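Local coordinates for protein thioredoxin peroxidase 2 (Plasmodium falciparum, PDB 2C0D) that probably reduces hydrogen peroxide and organic hydroperoxides in the parasite's mitochondrion, as a thioredoxin-dependent 2-Cys peroxiredoxin, at residues B[59-64]-B[92-97]; B[63-68]-B[145-150]; B[96-101]-B[128-133]. All coordinates share one frame; numbering follows the deposited sequence.

Contact 1 of 3, residues B[59-64]-B[92-97]; sequences CCLLFY and ELLGIS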
# COMPACT_ATOMS: atom_id res chain seq x y z
N CYS B 59 -0.84 13.74 8.02
CA CYS B 59 -1.34 14.05 6.67
C CYS B 59 -1.66 12.77 5.93
O CYS B 59 -0.96 11.76 6.11
CB CYS B 59 -0.28 14.78 5.86
SG CYS B 59 0.04 16.43 6.52
N CYS B 60 -2.69 12.81 5.10
CA CYS B 60 -2.98 11.70 4.18
C CYS B 60 -2.86 12.32 2.78
O CYS B 60 -3.62 13.22 2.45
CB CYS B 60 -4.38 11.13 4.44
SG CYS B 60 -4.85 9.90 3.24
N LEU B 61 -1.87 11.89 2.01
CA LEU B 61 -1.70 12.40 0.65
C LEU B 61 -2.42 11.45 -0.30
O LEU B 61 -2.08 10.25 -0.36
CB LEU B 61 -0.23 12.46 0.24
CG LEU B 61 0.69 13.19 1.20
CD1 LEU B 61 2.12 13.29 0.64
CD2 LEU B 61 0.11 14.59 1.60
N LEU B 62 -3.37 11.96 -1.07
CA LEU B 62 -4.15 11.13 -1.96
C LEU B 62 -3.86 11.58 -3.40
O LEU B 62 -4.38 12.62 -3.83
CB LEU B 62 -5.65 11.31 -1.63
CG LEU B 62 -6.70 10.51 -2.39
CD1 LEU B 62 -6.70 9.04 -1.96
CD2 LEU B 62 -8.08 11.12 -2.14
N PHE B 63 -3.03 10.82 -4.12
CA PHE B 63 -2.69 11.18 -5.51
C PHE B 63 -3.68 10.54 -6.48
O PHE B 63 -4.19 9.42 -6.25
CB PHE B 63 -1.31 10.62 -5.87
CG PHE B 63 -0.17 11.32 -5.18
CD1 PHE B 63 0.52 12.37 -5.84
CD2 PHE B 63 0.25 10.92 -3.92
CE1 PHE B 63 1.60 13.00 -5.23
CE2 PHE B 63 1.35 11.53 -3.30
CZ PHE B 63 2.03 12.56 -3.96
N TYR B 64 -3.96 11.23 -7.59
CA TYR B 64 -4.90 10.64 -8.58
C TYR B 64 -4.68 11.30 -9.93
O TYR B 64 -4.08 12.40 -10.00
CB TYR B 64 -6.38 10.82 -8.14
CG TYR B 64 -6.67 12.26 -7.84
CD1 TYR B 64 -7.01 13.18 -8.87
CD2 TYR B 64 -6.53 12.74 -6.53
CE1 TYR B 64 -7.21 14.53 -8.58
CE2 TYR B 64 -6.73 14.09 -6.23
CZ TYR B 64 -7.05 14.97 -7.25
OH TYR B 64 -7.22 16.29 -6.87
N GLU B 92 -4.88 15.84 8.21
CA GLU B 92 -5.13 16.71 7.06
C GLU B 92 -5.16 15.87 5.77
O GLU B 92 -4.14 15.24 5.42
CB GLU B 92 -4.01 17.76 6.97
CG GLU B 92 -4.27 18.83 5.86
CD GLU B 92 -5.18 19.99 6.27
OE1 GLU B 92 -5.46 20.16 7.49
OE2 GLU B 92 -5.61 20.78 5.35
N LEU B 93 -6.31 15.84 5.09
CA LEU B 93 -6.41 15.13 3.79
C LEU B 93 -6.01 16.08 2.66
O LEU B 93 -6.60 17.19 2.52
CB LEU B 93 -7.84 14.63 3.57
CG LEU B 93 -8.08 13.85 2.26
CD1 LEU B 93 -7.18 12.58 2.20
CD2 LEU B 93 -9.59 13.50 2.15
N LEU B 94 -5.04 15.68 1.84
CA LEU B 94 -4.64 16.50 0.68
C LEU B 94 -4.76 15.69 -0.62
O LEU B 94 -4.09 14.64 -0.78
CB LEU B 94 -3.20 16.98 0.83
CG LEU B 94 -2.93 17.82 2.09
CD1 LEU B 94 -1.45 18.10 2.22
CD2 LEU B 94 -3.74 19.10 2.12
N GLY B 95 -5.62 16.15 -1.53
CA GLY B 95 -5.71 15.50 -2.84
C GLY B 95 -4.61 16.11 -3.69
O GLY B 95 -4.36 17.35 -3.62
N ILE B 96 -3.89 15.29 -4.44
CA ILE B 96 -2.81 15.84 -5.27
C ILE B 96 -2.90 15.30 -6.71
O ILE B 96 -2.99 14.09 -6.90
CB ILE B 96 -1.42 15.46 -4.71
CG1 ILE B 96 -1.28 15.90 -3.24
CG2 ILE B 96 -0.32 16.10 -5.59
CD1 ILE B 96 -0.06 15.34 -2.52
N SER B 97 -2.87 16.18 -7.72
CA SER B 97 -2.75 15.72 -9.13
C SER B 97 -1.82 16.70 -9.86
O SER B 97 -1.56 17.80 -9.36
CB SER B 97 -4.09 15.61 -9.86
OG SER B 97 -4.62 16.91 -10.21
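Cys59 lies level with Glu92 at the start of a parallel strand pair, its CA donating a C-H contact to Glu92 O. The next residue fixes the register: Cys60 N gives its hydrogen to Glu92 O and Cys60 O takes one from Leu94 N, the latter bond nearly straight. With SG anti to its own backbone N, Cys60 carries the sulfur to Leu93 CD1, 3.7 Å away. Leu61 turns to the other face of the sheet and runs side by side with Leu94, CD2 to CD1 3.9 Å. Leu62 repeats the grip of Cys60: its N bonds to Leu94 O, and its O, at 2.8 Å, receives Ile96 N from a position tilted out of the carbonyl plane. Strands 58-63 and 91-97 are thus neighbours in the central sheet of a thioredoxin-like fold, joined by a beta-alpha-beta crossover through helices 73-81 and 83-88; the short segments are 27° apart in direction. On the same face as Leu61, Phe63 lies alongside Ile96, whose CD1 sits over one ring face, 4.1 Å from the centroid and 24° off the normal, a CH-pi contact; Ile96 CG2 comes to 3.7 Å from Phe63 CE1. Tyr64 N closes the series on Ile96 O at 3.1 Å. The Tyr64 side chain, its CG wedged between backbone N and carbonyl carbon (chi1 54°), folds back across the second strand, so that Ile96 O lies above one ring face and Gly95 CA meets the edge. Having no CB, Gly95 accommodates this ring, and Ser97 CB approaches Tyr64 CE1 to 3.5 Å.

Contact 2 of 3, residues B[63-68]-B[145-150]; sequences FYPLNY and ALRGLF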
# COMPACT_ATOMS: atom_id res chain seq x y z
N PHE B 63 -3.03 10.82 -4.12
CA PHE B 63 -2.69 11.18 -5.51
C PHE B 63 -3.68 10.54 -6.48
O PHE B 63 -4.19 9.42 -6.25
CB PHE B 63 -1.31 10.62 -5.87
CG PHE B 63 -0.17 11.32 -5.18
CD1 PHE B 63 0.52 12.37 -5.84
CD2 PHE B 63 0.25 10.92 -3.92
CE1 PHE B 63 1.60 13.00 -5.23
CE2 PHE B 63 1.35 11.53 -3.30
CZ PHE B 63 2.03 12.56 -3.96
N TYR B 64 -3.96 11.23 -7.59
CA TYR B 64 -4.90 10.64 -8.58
C TYR B 64 -4.68 11.30 -9.93
O TYR B 64 -4.08 12.40 -10.00
CB TYR B 64 -6.38 10.82 -8.14
CG TYR B 64 -6.67 12.26 -7.84
CD1 TYR B 64 -7.01 13.18 -8.87
CD2 TYR B 64 -6.53 12.74 -6.53
CE1 TYR B 64 -7.21 14.53 -8.58
CE2 TYR B 64 -6.73 14.09 -6.23
CZ TYR B 64 -7.05 14.97 -7.25
OH TYR B 64 -7.22 16.29 -6.87
N PRO B 65 -5.11 10.61 -11.01
CA PRO B 65 -5.12 11.12 -12.38
C PRO B 65 -6.44 11.83 -12.72
O PRO B 65 -7.50 11.47 -12.18
CB PRO B 65 -4.99 9.82 -13.22
CG PRO B 65 -5.83 8.84 -12.44
CD PRO B 65 -5.46 9.17 -10.96
N LEU B 66 -6.36 12.85 -13.59
CA LEU B 66 -7.54 13.52 -14.12
C LEU B 66 -7.78 13.28 -15.63
O LEU B 66 -8.72 13.84 -16.19
CB LEU B 66 -7.49 15.03 -13.86
CG LEU B 66 -7.70 15.49 -12.42
CD1 LEU B 66 -7.83 17.04 -12.36
CD2 LEU B 66 -8.89 14.84 -11.75
N ASN B 67 -6.99 12.42 -16.26
CA ASN B 67 -7.27 12.11 -17.68
C ASN B 67 -8.60 11.37 -17.80
O ASN B 67 -9.03 10.69 -16.86
CB ASN B 67 -6.13 11.36 -18.34
CG ASN B 67 -5.71 10.17 -17.54
OD1 ASN B 67 -6.36 9.13 -17.59
ND2 ASN B 67 -4.60 10.30 -16.80
N TYR B 68 -9.29 11.51 -18.92
CA TYR B 68 -10.61 10.87 -19.04
C TYR B 68 -10.59 9.35 -18.90
O TYR B 68 -11.57 8.77 -18.42
CB TYR B 68 -11.31 11.24 -20.34
CG TYR B 68 -11.71 12.70 -20.43
CD1 TYR B 68 -12.13 13.41 -19.30
CD2 TYR B 68 -11.72 13.36 -21.66
CE1 TYR B 68 -12.48 14.75 -19.37
CE2 TYR B 68 -12.12 14.70 -21.76
CZ TYR B 68 -12.48 15.38 -20.61
OH TYR B 68 -12.86 16.72 -20.67
N ALA B 145 -0.13 11.47 -12.18
CA ALA B 145 0.04 10.70 -10.96
C ALA B 145 -0.77 9.40 -10.94
O ALA B 145 -1.97 9.36 -11.30
CB ALA B 145 -0.30 11.55 -9.73
N LEU B 146 -0.13 8.36 -10.44
CA LEU B 146 -0.79 7.07 -10.23
C LEU B 146 -1.63 7.16 -8.96
O LEU B 146 -1.59 8.16 -8.22
CB LEU B 146 0.28 5.96 -10.07
CG LEU B 146 1.13 5.75 -11.35
CD1 LEU B 146 2.26 4.79 -11.05
CD2 LEU B 146 0.24 5.15 -12.42
N ARG B 147 -2.40 6.09 -8.70
CA ARG B 147 -3.36 6.08 -7.61
C ARG B 147 -2.62 5.75 -6.31
O ARG B 147 -2.72 4.62 -5.78
CB ARG B 147 -4.46 5.04 -7.93
CG ARG B 147 -5.76 5.46 -7.27
CD ARG B 147 -7.08 5.06 -7.88
NE ARG B 147 -7.32 5.26 -9.30
CZ ARG B 147 -7.88 6.34 -9.86
NH1 ARG B 147 -8.19 7.42 -9.17
NH2 ARG B 147 -8.05 6.35 -11.17
N GLY B 148 -1.85 6.72 -5.83
CA GLY B 148 -0.99 6.50 -4.66
C GLY B 148 -1.61 7.11 -3.42
O GLY B 148 -2.37 8.10 -3.51
N LEU B 149 -1.29 6.56 -2.26
CA LEU B 149 -1.75 7.14 -1.01
C LEU B 149 -0.66 6.99 0.03
O LEU B 149 -0.03 5.94 0.13
CB LEU B 149 -3.00 6.40 -0.52
CG LEU B 149 -3.59 6.95 0.79
CD1 LEU B 149 -5.13 6.88 0.79
CD2 LEU B 149 -3.00 6.14 1.94
N PHE B 150 -0.43 8.06 0.78
CA PHE B 150 0.62 8.02 1.82
C PHE B 150 0.11 8.60 3.11
O PHE B 150 -0.64 9.59 3.10
CB PHE B 150 1.82 8.87 1.35
CG PHE B 150 2.46 8.33 0.09
CD1 PHE B 150 3.56 7.47 0.16
CD2 PHE B 150 1.93 8.64 -1.17
CE1 PHE B 150 4.14 6.96 -1.00
CE2 PHE B 150 2.49 8.11 -2.34
CZ PHE B 150 3.59 7.25 -2.25
O HOH W 1 -2.25 13.53 -11.89
O HOH W 2 -9.10 10.01 -10.47
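Phe63 and Phe150 touch along the borders of their rings without stacking, Phe63 CE2 lying 3.6 Å from Phe150 CD2; the planes are turned 83° to each other and the centroids are 5.8 Å apart. Each ring has its CG beside its own backbone N. Toward the opposite end of the 145-150 segment, Phe63 CD1 touches Ala145 CB at 4.1 Å. The backbones run roughly antiparallel here, joined by a hydrogen bond from Phe63 N to Gly148 O at 2.9 Å, although the position of this oxygen is less certain than most. Beyond that bond, water takes over: one molecule donates to Tyr64 O and accepts from Ala145 N.

Arg147 starts away from the 63-68 segment but bends at chi3 (-48°), and its guanidinium returns to lie with one face against Pro65 CD. Pro65 CG is 3.6 Å from Arg147 NH2, the two side chains crossing at about a right angle. A second water, in the guanidinium plane, accepts from Arg147 NH1 at 3.0 Å and donates to Pro65 O. Further bonds fix the group's rotation: NE to Leu166 O, NH2 to Phe70 O, and a salt bridge from NH1 to Glu75. Arg147 centres an inverse gamma turn, with Gly148 N bonded to Leu146 O. Its side chain touches Cys72, the predicted peroxidatic cysteine, an arrangement consistent with the conserved active-site arginine that borders this cysteine in peroxiredoxins.

Contact 3 of 3, residues B[96-101]-B[128-133]; sequences ISVDSV and INKDIS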
# COMPACT_ATOMS: atom_id res chain seq x y z
N ILE B 96 -3.89 15.29 -4.44
CA ILE B 96 -2.81 15.84 -5.27
C ILE B 96 -2.90 15.30 -6.71
O ILE B 96 -2.99 14.09 -6.90
CB ILE B 96 -1.42 15.46 -4.71
CG1 ILE B 96 -1.28 15.90 -3.24
CG2 ILE B 96 -0.32 16.10 -5.59
CD1 ILE B 96 -0.06 15.34 -2.52
N SER B 97 -2.87 16.18 -7.72
CA SER B 97 -2.75 15.72 -9.13
C SER B 97 -1.82 16.70 -9.86
O SER B 97 -1.56 17.80 -9.36
CB SER B 97 -4.09 15.61 -9.86
OG SER B 97 -4.62 16.91 -10.21
N VAL B 98 -1.39 16.33 -11.06
CA VAL B 98 -0.49 17.21 -11.86
C VAL B 98 -1.20 18.43 -12.50
O VAL B 98 -0.56 19.29 -13.12
CB VAL B 98 0.34 16.41 -12.89
CG1 VAL B 98 1.14 15.31 -12.16
CG2 VAL B 98 -0.52 15.82 -13.92
N ASP B 99 -2.49 18.55 -12.27
CA ASP B 99 -3.32 19.48 -13.03
C ASP B 99 -3.41 20.84 -12.34
O ASP B 99 -3.08 20.94 -11.16
CB ASP B 99 -4.70 18.89 -13.20
CG ASP B 99 -4.68 17.51 -13.87
OD1 ASP B 99 -5.04 17.42 -15.07
OD2 ASP B 99 -4.35 16.50 -13.20
N SER B 100 -3.86 21.87 -13.06
CA SER B 100 -3.79 23.24 -12.53
C SER B 100 -4.89 23.56 -11.51
O SER B 100 -5.89 22.82 -11.38
CB SER B 100 -3.94 24.22 -13.71
OG SER B 100 -5.25 24.09 -14.27
N VAL B 101 -4.73 24.70 -10.82
CA VAL B 101 -5.76 25.15 -9.86
C VAL B 101 -7.09 25.35 -10.60
O VAL B 101 -8.13 24.95 -10.09
CB VAL B 101 -5.32 26.41 -9.10
CG1 VAL B 101 -6.43 26.89 -8.17
CG2 VAL B 101 -4.05 26.06 -8.27
N ILE B 128 1.98 21.06 -10.45
CA ILE B 128 2.08 21.45 -11.86
C ILE B 128 3.46 21.25 -12.43
O ILE B 128 3.58 21.08 -13.65
CB ILE B 128 1.62 22.88 -12.19
CG1 ILE B 128 2.32 23.87 -11.26
CG2 ILE B 128 0.06 22.93 -12.35
CD1 ILE B 128 2.23 25.26 -11.82
N ASN B 129 4.49 21.16 -11.57
CA ASN B 129 5.84 20.87 -12.08
C ASN B 129 6.24 19.37 -11.98
O ASN B 129 7.36 19.00 -12.36
CB ASN B 129 6.87 21.73 -11.35
CG ASN B 129 6.63 23.21 -11.53
OD1 ASN B 129 6.15 23.66 -12.58
ND2 ASN B 129 6.96 24.00 -10.48
N LYS B 130 5.31 18.56 -11.46
CA LYS B 130 5.43 17.08 -11.34
C LYS B 130 6.42 16.57 -10.32
O LYS B 130 6.55 15.35 -10.17
CB LYS B 130 5.70 16.39 -12.71
CG LYS B 130 4.72 16.86 -13.81
CD LYS B 130 4.92 16.08 -15.08
CE LYS B 130 4.02 16.63 -16.18
NZ LYS B 130 4.73 17.80 -16.81
N ASP B 131 7.08 17.47 -9.59
CA ASP B 131 8.11 17.07 -8.60
C ASP B 131 7.52 16.36 -7.36
O ASP B 131 8.21 15.53 -6.73
CB ASP B 131 8.98 18.26 -8.17
CG ASP B 131 8.19 19.34 -7.50
OD1 ASP B 131 7.52 20.11 -8.24
OD2 ASP B 131 8.22 19.47 -6.23
N ILE B 132 6.27 16.66 -7.02
CA ILE B 132 5.69 16.01 -5.85
C ILE B 132 5.45 14.56 -6.22
O ILE B 132 5.89 13.64 -5.51
CB ILE B 132 4.39 16.68 -5.40
CG1 ILE B 132 4.63 18.19 -5.06
CG2 ILE B 132 3.84 15.93 -4.14
CD1 ILE B 132 3.31 18.90 -4.79
N SER B 133 4.74 14.35 -7.33
CA SER B 133 4.49 12.95 -7.78
C SER B 133 5.81 12.21 -8.02
O SER B 133 5.92 11.04 -7.66
CB SER B 133 3.60 12.88 -9.03
OG SER B 133 2.36 13.52 -8.75
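This is an apolar packing contact without a hydrogen bond between its segments, placed where strand 91-97 runs out into the loop before helix 101-109 and meets the turn leading into helix 131-135. Its inner end is buried: Ile96 CD1 comes to 4.3 Å from Ile132 CG2, joining the strand to the first turn of helix 131-135. Val98, just past the strand, is the middle of the contact. Its CG1, anti to the carbonyl carbon (chi1 -57°), touches both Ser133 OG at 4.0 Å and the aliphatic CG of Lys130 at 4.2 Å. Backbone also takes part, since Val98 O lies 3.6 Å from Ile128 CA. Ile128 forms the outer border: its CG2 branch lies 3.8 Å from Val98 O and 3.9 Å from Ser100 CA, whereas CG1, set between the backbone N and the carbonyl carbon (chi1 52°), carries the rest of the chain elsewhere.

Several polar groups are engaged close by. Ser100, the N-cap of helix 101-109, bonds through OG to Ser103 N, and Asp127 holds the backbone N atoms of Ile132 and Ser133 through its two carboxylate oxygens. Asp99 O and the Ser97 backbone bond to residues 125-127, immediately before the second segment. The direct junction of 96-101 with 128-133 is therefore van der Waals contact, graded from a buried isoleucine pair to the exposed Ile128.

Overall arrangement
Contacts 1 and 2 share Phe63 and Tyr64, and contacts 1 and 3 share Ile96 and Ser97, so all three meet around strands 58-63 and 91-97. Contact 1 is the core, centred about 2 Å from the centre of the chain and held by regular strand-to-strand bonds. Contact 2, also buried, flanks strand 58-63 through strand 144-152; where the pairing ends, waters and an arginine near the predicted active site replace sheet bonds. Contact 3 is only partly buried; its centre lies about 13 Å from the centre of the chain, and it relies on apolar packing. The Phe63 ring links them, since Ile132 and Ser133 of contact 3 also pack on it.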